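COG3291: FOG: PKD repeat (Clostridium thermocellum, PDB 1WMX) probably binds cellulose as the family 30 carbohydrate-binding module of CelJ, a large multidomain protein that probably has cellulase activity. Local coordinates at residues B[128-131]-B[132-136]; B[38-41]-B[42-45]; B[120-123]-B[124-127]. All blocks are in the same frame, centred on the assembly; numbering follows the deposited sequence.

All three contacts are local and lie at the surface of the carbohydrate-binding module, but among the residues that touch, one in each is buried: Val129 in contact 1, Asp40 in contact 2 and Ile123 in contact 3. Contacts 1 and 3 share the connection between strands 118-122 and 134-139, which leads from the five-stranded sheet to the seven-stranded one; Val127 packs on Gln134 where they meet. Contacts 1 and 2 both reach the seven-stranded sheet and touch through Trp133 and Tyr45. Contact 1 relies on a side-chain amide and two waters, contact 2 on one carboxylate, and contact 3 on backbone bonds with an apolar pair.

Contact 1 (B[128-131]-B[132-136]); sequences TVTT and DWQHV
Gln134 reaches back from the start of strand 134-139 and gives its side-chain NE2 to the carbonyl O of Thr128, 2.8 Å away. The acceptor lies nearly in the plane of the Gln134 amide, 7° out of it, whereas NE2 stands above the carbonyl plane of Thr128 and the N-H is bent. A second direct bond makes an ST turn: the backbone N of Asp132 donates to OG1 of Thr130 at 2.9 Å. With chi1 at 74°, Thr130 tucks OG1 between its own N and carbonyl carbon, where it meets the N-H of Asp132.

Two waters add to these bonds. Water 1 accepts from Thr128 N and donates to Gln134 OE1 at 2.8 Å, while water 2 accepts from both Thr130 N and Gln134 NE2.

Van der Waals contact is slight: the Thr130 methyl CG2 lies against Gln134 NE2, 3.2 Å away, the two side chains crossing at about a right angle.

Outside the turn, backbone bonds join Thr130 to Gly93 and Gln134 to Ile91. The Gln134 amide is thus held by a carbonyl and two waters, which should fix its rotation and tie Thr128 to the start of strand 134-139.

Contact 2 (B[38-41]-B[42-45]); sequences PVDT and TVTY
Asp40 and Thr42 meet through one carboxylate oxygen, OD2, which gathers hydrogen bonds from Thr42 and, weakly, Val43. The shortest comes from the hydroxyl, Thr42 OG1 to Asp40 OD2 at 2.7 Å, arriving on the syn side. Thr42 N binds the same OD2 at 3.1 Å on the anti side, and both donors approach from one face of the carboxylate plane. The weak third bond, from Val43 N to Asp40 OD2, is long at 3.4 Å but nearly straight, 168°. Having CG opposite its backbone N (chi1 -153°) turns the carboxylate of Asp40 toward these donors. The other oxygen, OD1, is bound by Trp171 NE1 and forms a long, weak ion pair with Arg52.

Van der Waals contact falls mainly to Val43, whose side chain crosses that of Asp40 at about a right angle, with CG1 3.1 Å from OD1. Farther along, the Thr44 methyl CG2 rests 3.6 Å from Thr41 O.

The bond from Thr42 N to Asp40 OD2 makes this an Asx turn, to which the Thr42 hydroxyl adds a second bond. It forms the corner between short strands 39-40 and 44-45, both paired with strand 48-55 at the edge of one sheet of this two-sheet, antiparallel beta-sandwich module.

Contact 3 (B[120-123]-B[124-127]); sequences TTVI and SNYV
Ile123 and Val127 form part of the close-packed side of this turn at the end of strand 118-122. Their side chains lie alongside each other and point the same way, with Ile123 CG1 3.6 Å from Val127 CG1. Ile123 holds CG1 opposite its backbone N (chi1 -172°), and the side chain is buried against Phe89 and Ile91 of strand 86-93. Val127 in turn leans on Gln134, so the pair joins the turn to strands 86-93 and 134-139 of the other sheet. Packing is also tight at Val122, whose methyl CG2 is approached by Ser124 OG, 3.2 Å away, and by the amide of the exposed Asn125, with CG 3.3 Å from that methyl.

Backbone bonds close the turn. Asn125 N donates to Val122 O at 3.1 Å and Tyr126 N to Ile123 O at 2.9 Å, successive bonds of the 3-10 kind. A weak, bent bond from Val127 N also ends on Ile123 O, which therefore serves two donors. Outside the turn, Asp99 OD1 accepts from Ser124 N.

The looser side lies around Thr121. Its OG1 stays 3.6 Å from Asn125 OD1, and it lies at the edge of the Tyr126 ring, near the ring plane, 3.8 Å from CE2; the side chains of Thr121 and Tyr126 cross at about a right angle.

Tyr126 fastens the turn farther out: its ring packs on Ile138 and Pro139 of strand 134-139 and its OH binds Asp142 of helix 140-143. Main-chain bonds thus set the shape of the turn, while the side chains of Ile123, Val127 and Tyr126 fasten it to the neighbouring sheet.

Contact 1 (B[128-131]-B[132-136])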
ATOM      1  N   THR B 128     -17.048 -17.915  -4.336  1.00 44.36           N
ATOM      2  CA  THR B 128     -17.958 -17.262  -5.276  1.00 44.33           C
ATOM      3  C   THR B 128     -19.143 -16.850  -4.429  1.00 44.12           C
ATOM      4  O   THR B 128     -20.074 -17.629  -4.222  1.00 44.44           O
ATOM      5  CB  THR B 128     -18.403 -18.207  -6.406  1.00 45.57           C
ATOM      6  OG1 THR B 128     -17.277 -18.617  -7.186  1.00 45.66           O
ATOM      7  CG2 THR B 128     -19.412 -17.528  -7.342  1.00 42.70           C
ATOM      8  N   VAL B 129     -19.080 -15.631  -3.939  1.00 43.02           N
ATOM      9  CA  VAL B 129     -20.114 -15.097  -3.045  1.00 42.99           C
ATOM     10  C   VAL B 129     -21.523 -15.207  -3.641  1.00 42.47           C
ATOM     11  O   VAL B 129     -21.767 -14.851  -4.795  1.00 40.66           O
ATOM     12  CB  VAL B 129     -19.838 -13.637  -2.719  1.00 42.49           C
ATOM     13  CG1 VAL B 129     -20.755 -13.140  -1.600  1.00 41.07           C
ATOM     14  CG2 VAL B 129     -18.390 -13.430  -2.273  1.00 43.07           C
ATOM     15  N   THR B 130     -22.416 -15.710  -2.799  1.00 42.21           N
ATOM     16  CA  THR B 130     -23.840 -15.895  -3.126  1.00 43.13           C
ATOM     17  C   THR B 130     -24.663 -15.134  -2.115  1.00 44.01           C
ATOM     18  O   THR B 130     -24.126 -14.367  -1.313  1.00 44.12           O
ATOM     19  CB  THR B 130     -24.235 -17.366  -3.039  1.00 42.30           C
ATOM     20  OG1 THR B 130     -24.320 -17.748  -1.663  1.00 40.91           O
ATOM     21  CG2 THR B 130     -23.231 -18.283  -3.731  1.00 38.80           C
ATOM     22  N   THR B 131     -25.964 -15.355  -2.154  1.00 44.45           N
ATOM     23  CA  THR B 131     -26.864 -14.693  -1.216  1.00 44.93           C
ATOM     24  C   THR B 131     -27.034 -15.556   0.036  1.00 43.99           C
ATOM     25  O   THR B 131     -27.769 -15.208   0.961  1.00 46.19           O
ATOM     26  CB  THR B 131     -28.241 -14.440  -1.833  1.00 45.98           C
ATOM     27  OG1 THR B 131     -28.099 -13.725  -3.062  1.00 48.92           O
ATOM     28  CG2 THR B 131     -29.129 -13.614  -0.902  1.00 47.94           C
ATOM     29  N   ASP B 132     -26.351 -16.684   0.053  1.00 43.84           N
ATOM     30  CA  ASP B 132     -26.397 -17.595   1.205  1.00 43.92           C
ATOM     31  C   ASP B 132     -25.021 -17.602   1.855  1.00 42.59           C
ATOM     32  O   ASP B 132     -24.008 -17.344   1.203  1.00 42.06           O
ATOM     33  CB  ASP B 132     -26.782 -19.004   0.762  1.00 47.21           C
ATOM     34  CG  ASP B 132     -28.087 -19.040  -0.018  1.00 50.54           C
ATOM     35  OD1 ASP B 132     -29.094 -18.378   0.400  1.00 52.55           O
ATOM     36  OD2 ASP B 132     -28.160 -19.735  -1.081  1.00 53.25           O
ATOM     37  N   TRP B 133     -24.993 -17.898   3.133  1.00 42.63           N
ATOM     38  CA  TRP B 133     -23.735 -17.909   3.885  1.00 43.05           C
ATOM     39  C   TRP B 133     -22.809 -19.044   3.443  1.00 43.59           C
ATOM     40  O   TRP B 133     -23.238 -20.173   3.215  1.00 44.45           O
ATOM     41  CB  TRP B 133     -24.009 -18.075   5.373  1.00 41.60           C
ATOM     42  CG  TRP B 133     -24.534 -16.807   6.026  1.00 42.52           C
ATOM     43  CD1 TRP B 133     -25.817 -16.527   6.322  1.00 42.26           C
ATOM     44  CD2 TRP B 133     -23.737 -15.703   6.434  1.00 43.11           C
ATOM     45  NE1 TRP B 133     -25.850 -15.248   6.931  1.00 43.17           N
ATOM     46  CE2 TRP B 133     -24.609 -14.768   6.995  1.00 43.95           C
ATOM     47  CE3 TRP B 133     -22.362 -15.422   6.382  1.00 41.75           C
ATOM     48  CZ2 TRP B 133     -24.169 -13.542   7.521  1.00 43.70           C
ATOM     49  CZ3 TRP B 133     -21.932 -14.192   6.910  1.00 43.06           C
ATOM     50  CH2 TRP B 133     -22.802 -13.291   7.458  1.00 44.42           C
ATOM     51  N   GLN B 134     -21.539 -18.702   3.333  1.00 44.05           N
ATOM     52  CA  GLN B 134     -20.492 -19.655   2.953  1.00 44.01           C
ATOM     53  C   GLN B 134     -19.284 -19.454   3.855  1.00 43.40           C
ATOM     54  O   GLN B 134     -18.930 -18.327   4.202  1.00 44.34           O
ATOM     55  CB  GLN B 134     -20.026 -19.429   1.509  1.00 44.77           C
ATOM     56  CG  GLN B 134     -21.074 -19.695   0.447  1.00 45.02           C
ATOM     57  CD  GLN B 134     -20.459 -19.750  -0.945  1.00 46.28           C
ATOM     58  OE1 GLN B 134     -19.712 -20.691  -1.253  1.00 46.68           O
ATOM     59  NE2 GLN B 134     -20.733 -18.784  -1.798  1.00 46.26           N
ATOM     60  N   HIS B 135     -18.655 -20.536   4.242  1.00 42.45           N
ATOM     61  CA  HIS B 135     -17.454 -20.439   5.063  1.00 42.10           C
ATOM     62  C   HIS B 135     -16.272 -20.559   4.122  1.00 41.29           C
ATOM     63  O   HIS B 135     -16.153 -21.537   3.381  1.00 40.76           O
ATOM     64  CB  HIS B 135     -17.411 -21.555   6.104  1.00 40.82           C
ATOM     65  CG  HIS B 135     -16.183 -21.465   6.986  1.00 41.63           C
ATOM     66  ND1 HIS B 135     -14.927 -21.846   6.536  1.00 41.34           N
ATOM     67  CD2 HIS B 135     -16.020 -21.042   8.261  1.00 40.99           C
ATOM     68  CE1 HIS B 135     -14.059 -21.646   7.511  1.00 40.68           C
ATOM     69  NE2 HIS B 135     -14.695 -21.164   8.551  1.00 41.58           N
ATOM     70  N   VAL B 136     -15.395 -19.568   4.132  1.00 41.41           N
ATOM     71  CA  VAL B 136     -14.232 -19.607   3.237  1.00 40.50           C
ATOM     72  C   VAL B 136     -12.931 -19.620   4.044  1.00 40.87           C
ATOM     73  O   VAL B 136     -12.837 -19.065   5.140  1.00 41.20           O
ATOM     74  CB  VAL B 136     -14.258 -18.406   2.272  1.00 40.76           C
ATOM     75  CG1 VAL B 136     -15.363 -17.409   2.631  1.00 40.43           C
ATOM     76  CG2 VAL B 136     -12.928 -17.648   2.243  1.00 39.20           C
TER
HETATM   77  O   HOH W   1     -18.323 -20.501  -3.678  1.00 54.06           O
HETATM   78  O   HOH W   2     -21.927 -16.606   0.089  1.00 48.08           O

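Contact 2 (B[38-41]-B[42-45])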
ATOM      1  N   PRO B  38     -19.340  -0.738  10.017  1.00 26.85           N
ATOM      2  CA  PRO B  38     -20.498  -0.813  10.905  1.00 27.90           C
ATOM      3  C   PRO B  38     -20.835  -2.275  11.228  1.00 28.70           C
ATOM      4  O   PRO B  38     -20.575  -3.169  10.426  1.00 28.73           O
ATOM      5  CB  PRO B  38     -21.594  -0.130  10.096  1.00 28.10           C
ATOM      6  CG  PRO B  38     -21.245  -0.519   8.675  1.00 27.24           C
ATOM      7  CD  PRO B  38     -19.735  -0.379   8.637  1.00 26.39           C
ATOM      8  N   VAL B  39     -21.389  -2.513  12.412  1.00 31.00           N
ATOM      9  CA  VAL B  39     -21.774  -3.857  12.827  1.00 31.82           C
ATOM     10  C   VAL B  39     -23.278  -4.004  12.616  1.00 33.97           C
ATOM     11  O   VAL B  39     -24.080  -3.265  13.193  1.00 33.88           O
ATOM     12  CB  VAL B  39     -21.418  -4.123  14.316  1.00 33.00           C
ATOM     13  CG1 VAL B  39     -21.880  -5.523  14.732  1.00 34.27           C
ATOM     14  CG2 VAL B  39     -19.915  -4.001  14.511  1.00 32.09           C
ATOM     15  N   ASP B  40     -23.643  -4.958  11.767  1.00 35.31           N
ATOM     16  CA  ASP B  40     -25.033  -5.213  11.441  1.00 36.67           C
ATOM     17  C   ASP B  40     -25.666  -6.125  12.485  1.00 38.37           C
ATOM     18  O   ASP B  40     -25.223  -7.252  12.699  1.00 39.16           O
ATOM     19  CB  ASP B  40     -25.112  -5.835  10.046  1.00 37.62           C
ATOM     20  CG  ASP B  40     -26.420  -5.545   9.354  1.00 38.58           C
ATOM     21  OD1 ASP B  40     -26.442  -5.551   8.100  1.00 40.13           O
ATOM     22  OD2 ASP B  40     -27.425  -5.311  10.061  1.00 39.86           O
ATOM     23  N   THR B  41     -26.698  -5.611  13.138  1.00 39.87           N
ATOM     24  CA  THR B  41     -27.390  -6.354  14.171  1.00 42.60           C
ATOM     25  C   THR B  41     -28.666  -6.993  13.628  1.00 42.98           C
ATOM     26  O   THR B  41     -29.329  -7.765  14.316  1.00 42.69           O
ATOM     27  CB  THR B  41     -27.735  -5.435  15.353  1.00 43.97           C
ATOM     28  OG1 THR B  41     -28.279  -6.217  16.418  1.00 48.53           O
ATOM     29  CG2 THR B  41     -28.755  -4.386  14.938  1.00 43.66           C
ATOM     30  N   THR B  42     -29.007  -6.673  12.385  1.00 43.49           N
ATOM     31  CA  THR B  42     -30.195  -7.245  11.771  1.00 43.71           C
ATOM     32  C   THR B  42     -29.838  -8.492  10.957  1.00 42.65           C
ATOM     33  O   THR B  42     -30.510  -9.516  11.075  1.00 42.62           O
ATOM     34  CB  THR B  42     -30.929  -6.204  10.894  1.00 44.96           C
ATOM     35  OG1 THR B  42     -30.064  -5.746   9.852  1.00 49.05           O
ATOM     36  CG2 THR B  42     -31.349  -5.017  11.748  1.00 46.76           C
ATOM     37  N   VAL B  43     -28.795  -8.425  10.130  1.00 41.00           N
ATOM     38  CA  VAL B  43     -28.406  -9.623   9.387  1.00 40.59           C
ATOM     39  C   VAL B  43     -27.408 -10.319  10.312  1.00 39.59           C
ATOM     40  O   VAL B  43     -26.345  -9.782  10.626  1.00 39.01           O
ATOM     41  CB  VAL B  43     -27.770  -9.303   8.003  1.00 40.71           C
ATOM     42  CG1 VAL B  43     -28.314  -8.000   7.471  1.00 41.04           C
ATOM     43  CG2 VAL B  43     -26.286  -9.286   8.087  1.00 44.34           C
ATOM     44  N   THR B  44     -27.771 -11.509  10.771  1.00 39.27           N
ATOM     45  CA  THR B  44     -26.935 -12.237  11.709  1.00 38.13           C
ATOM     46  C   THR B  44     -26.511 -13.611  11.230  1.00 38.00           C
ATOM     47  O   THR B  44     -27.006 -14.120  10.229  1.00 38.64           O
ATOM     48  CB  THR B  44     -27.672 -12.404  13.044  1.00 37.87           C
ATOM     49  OG1 THR B  44     -28.877 -13.151  12.829  1.00 39.75           O
ATOM     50  CG2 THR B  44     -28.041 -11.053  13.623  1.00 37.87           C
ATOM     51  N   TYR B  45     -25.564 -14.192  11.954  1.00 38.42           N
ATOM     52  CA  TYR B  45     -25.082 -15.527  11.658  1.00 40.15           C
ATOM     53  C   TYR B  45     -24.847 -16.225  12.982  1.00 39.97           C
ATOM     54  O   TYR B  45     -24.079 -15.747  13.821  1.00 39.16           O
ATOM     55  CB  TYR B  45     -23.788 -15.501  10.857  1.00 42.10           C
ATOM     56  CG  TYR B  45     -23.502 -16.837  10.221  1.00 44.85           C
ATOM     57  CD1 TYR B  45     -24.377 -17.375   9.280  1.00 46.38           C
ATOM     58  CD2 TYR B  45     -22.370 -17.570  10.564  1.00 46.37           C
ATOM     59  CE1 TYR B  45     -24.132 -18.613   8.689  1.00 47.92           C
ATOM     60  CE2 TYR B  45     -22.112 -18.813   9.979  1.00 47.87           C
ATOM     61  CZ  TYR B  45     -22.998 -19.327   9.038  1.00 49.66           C
ATOM     62  OH  TYR B  45     -22.737 -20.531   8.422  1.00 50.92           O
TER

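Contact 3 (B[120-123]-B[124-127])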
ATOM      1  N   THR B 120      -1.688  -9.190  -0.894  1.00 37.50           N
ATOM      2  CA  THR B 120      -3.107  -9.275  -1.269  1.00 37.53           C
ATOM      3  C   THR B 120      -3.449 -10.323  -2.329  1.00 38.64           C
ATOM      4  O   THR B 120      -2.587 -10.907  -2.975  1.00 40.29           O
ATOM      5  CB  THR B 120      -3.539  -7.938  -1.836  1.00 37.06           C
ATOM      6  OG1 THR B 120      -2.792  -7.660  -3.020  1.00 39.26           O
ATOM      7  CG2 THR B 120      -3.304  -6.802  -0.848  1.00 36.16           C
ATOM      8  N   THR B 121      -4.747 -10.512  -2.461  1.00 39.35           N
ATOM      9  CA  THR B 121      -5.353 -11.432  -3.429  1.00 39.80           C
ATOM     10  C   THR B 121      -6.818 -11.041  -3.543  1.00 40.14           C
ATOM     11  O   THR B 121      -7.322 -10.241  -2.752  1.00 41.54           O
ATOM     12  CB  THR B 121      -5.218 -12.891  -2.959  1.00 39.50           C
ATOM     13  OG1 THR B 121      -5.851 -13.760  -3.899  1.00 41.97           O
ATOM     14  CG2 THR B 121      -5.857 -13.127  -1.594  1.00 39.92           C
ATOM     15  N   VAL B 122      -7.506 -11.582  -4.524  1.00 39.85           N
ATOM     16  CA  VAL B 122      -8.935 -11.275  -4.684  1.00 39.07           C
ATOM     17  C   VAL B 122      -9.716 -12.397  -4.027  1.00 40.21           C
ATOM     18  O   VAL B 122      -9.360 -13.573  -4.132  1.00 39.66           O
ATOM     19  CB  VAL B 122      -9.301 -11.146  -6.153  1.00 39.35           C
ATOM     20  CG1 VAL B 122      -8.536  -9.996  -6.808  1.00 40.29           C
ATOM     21  CG2 VAL B 122      -9.000 -12.423  -6.937  1.00 39.73           C
ATOM     22  N   ILE B 123     -10.776 -12.032  -3.348  1.00 40.87           N
ATOM     23  CA  ILE B 123     -11.574 -13.018  -2.628  1.00 42.14           C
ATOM     24  C   ILE B 123     -12.219 -14.051  -3.581  1.00 42.66           C
ATOM     25  O   ILE B 123     -12.471 -15.200  -3.190  1.00 42.84           O
ATOM     26  CB  ILE B 123     -12.658 -12.333  -1.812  1.00 41.44           C
ATOM     27  CG1 ILE B 123     -13.362 -13.346  -0.905  1.00 42.37           C
ATOM     28  CG2 ILE B 123     -13.698 -11.654  -2.700  1.00 42.25           C
ATOM     29  CD1 ILE B 123     -14.221 -12.710   0.172  1.00 43.52           C
ATOM     30  N   SER B 124     -12.467 -13.641  -4.816  1.00 42.58           N
ATOM     31  CA  SER B 124     -13.091 -14.525  -5.818  1.00 43.09           C
ATOM     32  C   SER B 124     -12.244 -15.790  -6.058  1.00 43.39           C
ATOM     33  O   SER B 124     -12.762 -16.820  -6.497  1.00 44.20           O
ATOM     34  CB  SER B 124     -13.275 -13.786  -7.151  1.00 42.26           C
ATOM     35  OG  SER B 124     -12.053 -13.219  -7.589  1.00 43.60           O
ATOM     36  N   ASN B 125     -10.959 -15.690  -5.761  1.00 43.26           N
ATOM     37  CA  ASN B 125     -10.021 -16.809  -5.935  1.00 43.44           C
ATOM     38  C   ASN B 125     -10.231 -17.895  -4.893  1.00 43.36           C
ATOM     39  O   ASN B 125      -9.641 -18.974  -4.975  1.00 43.32           O
ATOM     40  CB  ASN B 125      -8.574 -16.334  -5.799  1.00 45.06           C
ATOM     41  CG  ASN B 125      -8.102 -15.602  -7.030  1.00 46.78           C
ATOM     42  OD1 ASN B 125      -6.983 -15.080  -7.044  1.00 47.62           O
ATOM     43  ND2 ASN B 125      -8.911 -15.542  -8.067  1.00 47.96           N
ATOM     44  N   TYR B 126     -11.070 -17.623  -3.911  1.00 43.18           N
ATOM     45  CA  TYR B 126     -11.289 -18.608  -2.856  1.00 42.97           C
ATOM     46  C   TYR B 126     -12.770 -18.869  -2.585  1.00 44.06           C
ATOM     47  O   TYR B 126     -13.121 -19.755  -1.800  1.00 45.53           O
ATOM     48  CB  TYR B 126     -10.606 -18.126  -1.581  1.00 41.75           C
ATOM     49  CG  TYR B 126      -9.089 -18.111  -1.744  1.00 41.62           C
ATOM     50  CD1 TYR B 126      -8.360 -19.297  -1.624  1.00 39.88           C
ATOM     51  CD2 TYR B 126      -8.422 -16.917  -2.022  1.00 40.81           C
ATOM     52  CE1 TYR B 126      -6.974 -19.291  -1.786  1.00 40.35           C
ATOM     53  CE2 TYR B 126      -7.034 -16.910  -2.187  1.00 41.89           C
ATOM     54  CZ  TYR B 126      -6.309 -18.098  -2.067  1.00 41.84           C
ATOM     55  OH  TYR B 126      -4.953 -18.097  -2.227  1.00 41.58           O
ATOM     56  N   VAL B 127     -13.623 -18.111  -3.234  1.00 44.33           N
ATOM     57  CA  VAL B 127     -15.066 -18.283  -3.067  1.00 44.10           C
ATOM     58  C   VAL B 127     -15.811 -17.524  -4.152  1.00 45.14           C
ATOM     59  O   VAL B 127     -15.260 -16.632  -4.797  1.00 45.24           O
ATOM     60  CB  VAL B 127     -15.515 -17.744  -1.701  1.00 44.35           C
ATOM     61  CG1 VAL B 127     -15.349 -16.224  -1.608  1.00 43.87           C
ATOM     62  CG2 VAL B 127     -16.986 -18.067  -1.418  1.00 43.86           C
TER